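PDB 2F4P: hypothetical protein TM1010 from Thermotoga maritima, which is of unknown function but carries a cupin domain, a small beta-barrel fold built from two antiparallel sheets. Local coordinates for residues His62-Pro67 with His105-Ala110; Leu72-Gly77 with Glu113-Ile118. One frame throughout, in Å; residues are numbered along the deposited sequence.

In the fold
The two contacts sample one sheet each of a cupin barrel made of two antiparallel sheets. Contact 1 pairs strand 60-65 with strand 105-109 and is buried; contact 2 pairs strand 70-75 with strand 115-121 and runs from a buried end out to the more exposed end at Arg76 and Glu114. Strand 60-65 is followed in the chain by 70-75, and 105-109 by 115-121, each time crossing to the other sheet. The chemistry follows the place: histidine and tryptophan rings dominate contact 1, whereas aliphatic packing and a ladder of backbone bonds dominate contact 2. Between them, His107 CE1 lies 3.2 Å from His117 NE2.

Contact 1 of 2, residues His62-Pro67 with His105-Ala110; sequences HWHSHP and HWHGAA
The histidine-lined interior of a cupin barrel is the setting in which His64 and His105 meet, at a single antiparallel bridge between strands 60-65 and 105-109. Two backbone bonds close this hydrogen-bonded pair: His64 N donates to His105 O at 3.0 Å, and His105 N returns a bond to His64 O at 2.9 Å. Both side chains leave with CG between the backbone N and the carbonyl carbon (chi1 65° for His64), which brings their imidazoles together obliquely, planes 48° apart. His105 CE1 lies over one face of the His64 ring, displaced toward its rim, while His107 NE2 approaches the same ring at its edge, 4.1 Å from His64 CE1. The rotation of His64 is set from its own strand, since His64 ND1 donates to His62 O at 2.9 Å; His105 ND1 is hydrogen-bonded to Val103 O.

One residue along, the tryptophans make a T-shaped pair. The pyrrole edge of Trp106 points at the face of the six-membered ring of Trp63, with Trp106 CD1 3.5 Å from Trp63 CH2 and the planes at 86°. Their indole nitrogens are held by outside acceptors, Glu139 for Trp63 and Gln82 for Trp106, so the pair is tied to helix 137-144 and strand 78-83.

NE2 atoms of His64, His66 and His107 each hydrogen-bond an unknown ligand, His64 also stacking on Trp131. Histidines on and beside neighbouring strands, lining the barrel interior, are consistent with the pocket of a cupin.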
loop_
_atom_site.group_PDB
_atom_site.type_symbol
_atom_site.label_atom_id
_atom_site.label_comp_id
_atom_site.label_asym_id
_atom_site.label_seq_id
_atom_site.Cartn_x
_atom_site.Cartn_y
_atom_site.Cartn_z
ATOM N N HIS A 62 -17.874 -9.876 4.288
ATOM C CA HIS A 62 -18.844 -9.783 5.382
ATOM C C HIS A 62 -18.629 -8.474 6.144
ATOM O O HIS A 62 -17.586 -7.799 5.993
ATOM C CB HIS A 62 -18.667 -10.970 6.320
ATOM C CG HIS A 62 -19.039 -12.278 5.700
ATOM N ND1 HIS A 62 -19.023 -13.464 6.401
ATOM C CD2 HIS A 62 -19.443 -12.588 4.445
ATOM C CE1 HIS A 62 -19.408 -14.444 5.607
ATOM N NE2 HIS A 62 -19.658 -13.942 4.411
ATOM N N TRP A 63 -19.581 -8.129 7.004
ATOM C CA TRP A 63 -19.324 -7.076 7.999
ATOM C C TRP A 63 -18.177 -7.506 8.919
ATOM O O TRP A 63 -18.129 -8.659 9.377
ATOM C CB TRP A 63 -20.560 -6.807 8.846
ATOM C CG TRP A 63 -21.739 -6.231 8.133
ATOM C CD1 TRP A 63 -22.821 -6.916 7.667
ATOM C CD2 TRP A 63 -21.976 -4.845 7.814
ATOM N NE1 TRP A 63 -23.714 -6.057 7.104
ATOM C CE2 TRP A 63 -23.216 -4.781 7.157
ATOM C CE3 TRP A 63 -21.239 -3.664 7.985
ATOM C CZ2 TRP A 63 -23.768 -3.575 6.714
ATOM C CZ3 TRP A 63 -21.800 -2.456 7.546
ATOM C CH2 TRP A 63 -23.047 -2.424 6.940
ATOM N N HIS A 64 -17.277 -6.568 9.231
ATOM C CA HIS A 64 -16.193 -6.847 10.124
ATOM C C HIS A 64 -15.536 -5.545 10.607
ATOM O O HIS A 64 -15.821 -4.464 10.099
ATOM C CB HIS A 64 -15.173 -7.755 9.428
ATOM C CG HIS A 64 -14.482 -7.137 8.255
ATOM N ND1 HIS A 64 -15.139 -6.749 7.100
ATOM C CD2 HIS A 64 -13.168 -6.901 8.037
ATOM C CE1 HIS A 64 -14.254 -6.271 6.238
ATOM N NE2 HIS A 64 -13.053 -6.355 6.782
ATOM N N SER A 65 -14.629 -5.681 11.554
ATOM C CA SER A 65 -13.810 -4.576 12.029
ATOM C C SER A 65 -12.392 -5.078 12.339
ATOM O O SER A 65 -12.163 -6.289 12.584
ATOM C CB SER A 65 -14.451 -3.946 13.288
ATOM O OG SER A 65 -14.351 -4.822 14.410
ATOM N N HIS A 66 -11.460 -4.133 12.344
ATOM C CA HIS A 66 -10.084 -4.381 12.727
ATOM C C HIS A 66 -9.780 -3.511 13.944
ATOM O O HIS A 66 -9.918 -2.295 13.869
ATOM C CB HIS A 66 -9.141 -3.942 11.615
ATOM C CG HIS A 66 -9.105 -4.879 10.450
ATOM N ND1 HIS A 66 -8.178 -5.895 10.355
ATOM C CD2 HIS A 66 -9.892 -4.979 9.360
ATOM C CE1 HIS A 66 -8.395 -6.577 9.246
ATOM N NE2 HIS A 66 -9.423 -6.037 8.620
ATOM N N PRO A 67 -9.298 -4.114 15.019
ATOM C CA PRO A 67 -8.897 -3.343 16.189
ATOM C C PRO A 67 -7.858 -2.245 15.889
ATOM O O PRO A 67 -7.841 -1.212 16.554
ATOM C CB PRO A 67 -8.267 -4.386 17.107
ATOM C CG PRO A 67 -8.796 -5.649 16.692
ATOM C CD PRO A 67 -9.149 -5.560 15.229
ATOM N N HIS A 105 -17.656 -2.420 9.157
ATOM C CA HIS A 105 -17.818 -1.977 7.758
ATOM C C HIS A 105 -17.764 -3.196 6.826
ATOM O O HIS A 105 -17.451 -4.324 7.250
ATOM C CB HIS A 105 -16.681 -1.032 7.396
ATOM C CG HIS A 105 -15.369 -1.735 7.336
ATOM N ND1 HIS A 105 -14.647 -2.023 8.477
ATOM C CD2 HIS A 105 -14.715 -2.324 6.311
ATOM C CE1 HIS A 105 -13.571 -2.710 8.143
ATOM N NE2 HIS A 105 -13.595 -2.914 6.841
ATOM N N TRP A 106 -18.127 -2.979 5.586
ATOM C CA TRP A 106 -17.803 -3.951 4.531
ATOM C C TRP A 106 -17.287 -3.182 3.348
ATOM O O TRP A 106 -17.520 -1.964 3.240
ATOM C CB TRP A 106 -19.012 -4.797 4.145
ATOM C CG TRP A 106 -20.157 -4.027 3.542
ATOM C CD1 TRP A 106 -21.165 -3.438 4.223
ATOM C CD2 TRP A 106 -20.406 -3.771 2.149
ATOM N NE1 TRP A 106 -22.043 -2.845 3.351
ATOM C CE2 TRP A 106 -21.598 -3.020 2.072
ATOM C CE3 TRP A 106 -19.764 -4.138 0.952
ATOM C CZ2 TRP A 106 -22.163 -2.613 0.846
ATOM C CZ3 TRP A 106 -20.311 -3.726 -0.266
ATOM C CH2 TRP A 106 -21.502 -2.978 -0.312
ATOM N N HIS A 107 -16.575 -3.882 2.467
ATOM C CA HIS A 107 -16.256 -3.311 1.163
ATOM C C HIS A 107 -16.366 -4.375 0.095
ATOM O O HIS A 107 -16.335 -5.568 0.376
ATOM C CB HIS A 107 -14.856 -2.646 1.145
ATOM C CG HIS A 107 -13.754 -3.463 1.755
ATOM N ND1 HIS A 107 -12.789 -4.092 0.991
ATOM C CD2 HIS A 107 -13.441 -3.722 3.041
ATOM C CE1 HIS A 107 -11.951 -4.730 1.784
ATOM N NE2 HIS A 107 -12.332 -4.538 3.034
ATOM N N GLY A 108 -16.448 -3.939 -1.149
ATOM C CA GLY A 108 -16.548 -4.904 -2.223
ATOM C C GLY A 108 -16.825 -4.280 -3.549
ATOM O O GLY A 108 -16.816 -3.070 -3.699
ATOM N N ALA A 109 -17.111 -5.132 -4.528
ATOM C CA ALA A 109 -17.251 -4.664 -5.884
ATOM C C ALA A 109 -18.625 -4.095 -6.106
ATOM O O ALA A 109 -19.572 -4.360 -5.353
ATOM C CB ALA A 109 -16.998 -5.787 -6.849
ATOM N N ALA A 110 -18.734 -3.333 -7.182
ATOM C CA ALA A 110 -20.022 -2.960 -7.740
ATOM C C ALA A 110 -20.751 -4.191 -8.316
ATOM O O ALA A 110 -20.137 -5.225 -8.565
ATOM C CB ALA A 110 -19.810 -1.906 -8.842
#

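Contact 2 of 2, residues Leu72-Gly77 with Glu113-Ile118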
loop_
_atom_site.group_PDB
_atom_site.type_symbol
_atom_site.label_atom_id
_atom_site.label_comp_id
_atom_site.label_asym_id
_atom_site.label_seq_id
_atom_site.Cartn_x
_atom_site.Cartn_y
_atom_site.Cartn_z
ATOM N N LEU A 72 -7.481 1.290 2.659
ATOM C CA LEU A 72 -7.683 0.725 1.322
ATOM C C LEU A 72 -7.194 1.716 0.277
ATOM O O LEU A 72 -7.409 2.927 0.406
ATOM C CB LEU A 72 -9.156 0.450 1.033
ATOM C CG LEU A 72 -9.979 -0.259 2.108
ATOM C CD1 LEU A 72 -11.374 -0.515 1.570
ATOM C CD2 LEU A 72 -9.325 -1.550 2.531
ATOM N N ILE A 73 -6.540 1.182 -0.753
ATOM C CA ILE A 73 -6.054 1.967 -1.872
ATOM C C ILE A 73 -6.553 1.290 -3.131
ATOM O O ILE A 73 -6.112 0.189 -3.451
ATOM C CB ILE A 73 -4.519 2.028 -1.894
ATOM C CG1 ILE A 73 -3.978 2.590 -0.574
ATOM C CG2 ILE A 73 -4.066 2.856 -3.063
ATOM C CD1 ILE A 73 -2.462 2.480 -0.442
ATOM N N VAL A 74 -7.498 1.930 -3.810
ATOM C CA VAL A 74 -8.168 1.345 -4.968
ATOM C C VAL A 74 -7.323 1.529 -6.206
ATOM O O VAL A 74 -6.931 2.646 -6.538
ATOM C CB VAL A 74 -9.562 1.973 -5.168
ATOM C CG1 VAL A 74 -10.288 1.303 -6.336
ATOM C CG2 VAL A 74 -10.356 1.884 -3.865
ATOM N N THR A 75 -7.031 0.427 -6.884
ATOM C CA THR A 75 -6.157 0.459 -8.052
ATOM C C THR A 75 -6.893 0.265 -9.367
ATOM O O THR A 75 -6.367 0.635 -10.410
ATOM C CB THR A 75 -5.032 -0.594 -7.953
ATOM O OG1 THR A 75 -5.585 -1.910 -7.850
ATOM C CG2 THR A 75 -4.187 -0.348 -6.745
ATOM N N ARG A 76 -8.105 -0.286 -9.328
ATOM C CA ARG A 76 -8.843 -0.550 -10.542
ATOM C C ARG A 76 -10.313 -0.787 -10.273
ATOM O O ARG A 76 -10.685 -1.383 -9.261
ATOM C CB ARG A 76 -8.228 -1.765 -11.233
ATOM C CG ARG A 76 -9.008 -2.342 -12.389
ATOM C CD ARG A 76 -8.048 -2.997 -13.340
ATOM N NE ARG A 76 -8.593 -4.120 -14.084
ATOM C CZ ARG A 76 -8.613 -5.383 -13.654
ATOM N NH1 ARG A 76 -8.173 -5.695 -12.444
ATOM N NH2 ARG A 76 -9.101 -6.347 -14.438
ATOM N N GLY A 77 -11.156 -0.348 -11.202
ATOM C CA GLY A 77 -12.564 -0.754 -11.187
ATOM C C GLY A 77 -13.468 0.146 -10.371
ATOM O O GLY A 77 -13.203 1.334 -10.240
ATOM N N GLU A 113 -19.146 -4.457 -12.074
ATOM C CA GLU A 113 -17.747 -4.167 -12.300
ATOM C C GLU A 113 -16.907 -4.694 -11.142
ATOM O O GLU A 113 -17.316 -4.635 -9.989
ATOM C CB GLU A 113 -17.543 -2.651 -12.479
ATOM C CG GLU A 113 -16.188 -2.261 -12.968
ATOM C CD GLU A 113 -16.090 -0.795 -13.425
ATOM O OE1 GLU A 113 -17.125 -0.088 -13.487
ATOM O OE2 GLU A 113 -14.956 -0.349 -13.709
ATOM N N GLU A 114 -15.706 -5.171 -11.457
ATOM C CA GLU A 114 -14.799 -5.669 -10.442
ATOM C C GLU A 114 -14.200 -4.503 -9.637
ATOM O O GLU A 114 -14.197 -3.342 -10.088
ATOM C CB GLU A 114 -13.697 -6.498 -11.103
ATOM C CG GLU A 114 -12.590 -5.645 -11.657
ATOM C CD GLU A 114 -11.701 -6.380 -12.607
ATOM O OE1 GLU A 114 -11.546 -7.622 -12.472
ATOM O OE2 GLU A 114 -11.175 -5.691 -13.511
ATOM N N LEU A 115 -13.701 -4.813 -8.452
ATOM C CA LEU A 115 -12.908 -3.871 -7.645
ATOM C C LEU A 115 -11.585 -4.539 -7.304
ATOM O O LEU A 115 -11.556 -5.706 -6.918
ATOM C CB LEU A 115 -13.626 -3.476 -6.359
ATOM C CG LEU A 115 -12.824 -2.618 -5.364
ATOM C CD1 LEU A 115 -12.720 -1.186 -5.835
ATOM C CD2 LEU A 115 -13.446 -2.705 -3.985
ATOM N N VAL A 116 -10.498 -3.800 -7.504
ATOM C CA VAL A 116 -9.172 -4.237 -7.106
ATOM C C VAL A 116 -8.594 -3.181 -6.205
ATOM O O VAL A 116 -8.624 -1.978 -6.536
ATOM C CB VAL A 116 -8.224 -4.416 -8.306
ATOM C CG1 VAL A 116 -6.858 -5.012 -7.849
ATOM C CG2 VAL A 116 -8.898 -5.276 -9.386
ATOM N N HIS A 117 -8.058 -3.621 -5.072
ATOM C CA HIS A 117 -7.437 -2.692 -4.167
ATOM C C HIS A 117 -6.311 -3.336 -3.353
ATOM O O HIS A 117 -6.281 -4.561 -3.163
ATOM C CB HIS A 117 -8.495 -2.032 -3.254
ATOM C CG HIS A 117 -8.977 -2.899 -2.145
ATOM N ND1 HIS A 117 -8.262 -3.077 -0.982
ATOM C CD2 HIS A 117 -10.114 -3.622 -2.005
ATOM C CE1 HIS A 117 -8.919 -3.905 -0.191
ATOM N NE2 HIS A 117 -10.054 -4.236 -0.780
ATOM N N ILE A 118 -5.386 -2.484 -2.908
ATOM C CA ILE A 118 -4.421 -2.825 -1.889
ATOM C C ILE A 118 -5.086 -2.567 -0.545
ATOM O O ILE A 118 -5.836 -1.592 -0.378
ATOM C CB ILE A 118 -3.123 -1.982 -2.036
ATOM C CG1 ILE A 118 -2.398 -2.340 -3.351
ATOM C CG2 ILE A 118 -2.173 -2.208 -0.844
ATOM C CD1 ILE A 118 -1.523 -1.242 -3.895
HETATM O O HOH W 1 -8.585 -8.695 -12.202
#
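Val116 O meets both Thr75 and Arg76, the signature of a classic beta bulge: Thr75 N donates to Val116 O at 2.9 Å, and Arg76 N adds a weak bond. Within the bulge Val116 N also donates to Arg76 O; beyond it, Ile73 and Ile118 form a regular antiparallel pair, with Ile118 N 2.8 Å from Ile73 O.

Side chains fill in around this ladder. Val74 CG1, anti to its own nitrogen (chi1 -177°), touches Leu115 CD1 at 3.5 Å, the two side chains crossing at about a right angle. Leu72 brings its CD2 methyl obliquely against the His117 ring, 3.6 Å from His117 CE1. That ring is fixed by a nearly straight bond (172°) from His117 ND1 to Ile118 O. The acceptor lies in the imidazole plane, yet the donor stands above the carbonyl plane, while the same oxygen also receives Ile73 N.

Toward the more exposed end, Arg76 and Glu114 form a salt bridge that is implausibly short as modelled, so its detail is doubtful, but a water joins Arg76 NH1, 3.0 Å away, to Glu114 OE1. Gly77 CA makes a CA-H...O contact of 3.3 Å with Glu114 O.

Farther out, His107 of strand 105-109 meets the His117 ring, and Val97 and Ile99 back Leu72. Ile118 packs on Ile118 of the second subunit, and Ile73 on Phe18 of that second subunit. The chemistry therefore grades along the strand pair, from an apolar end shared with the subunit interface to a hydrated, charged corner where the chain leaves the sheet.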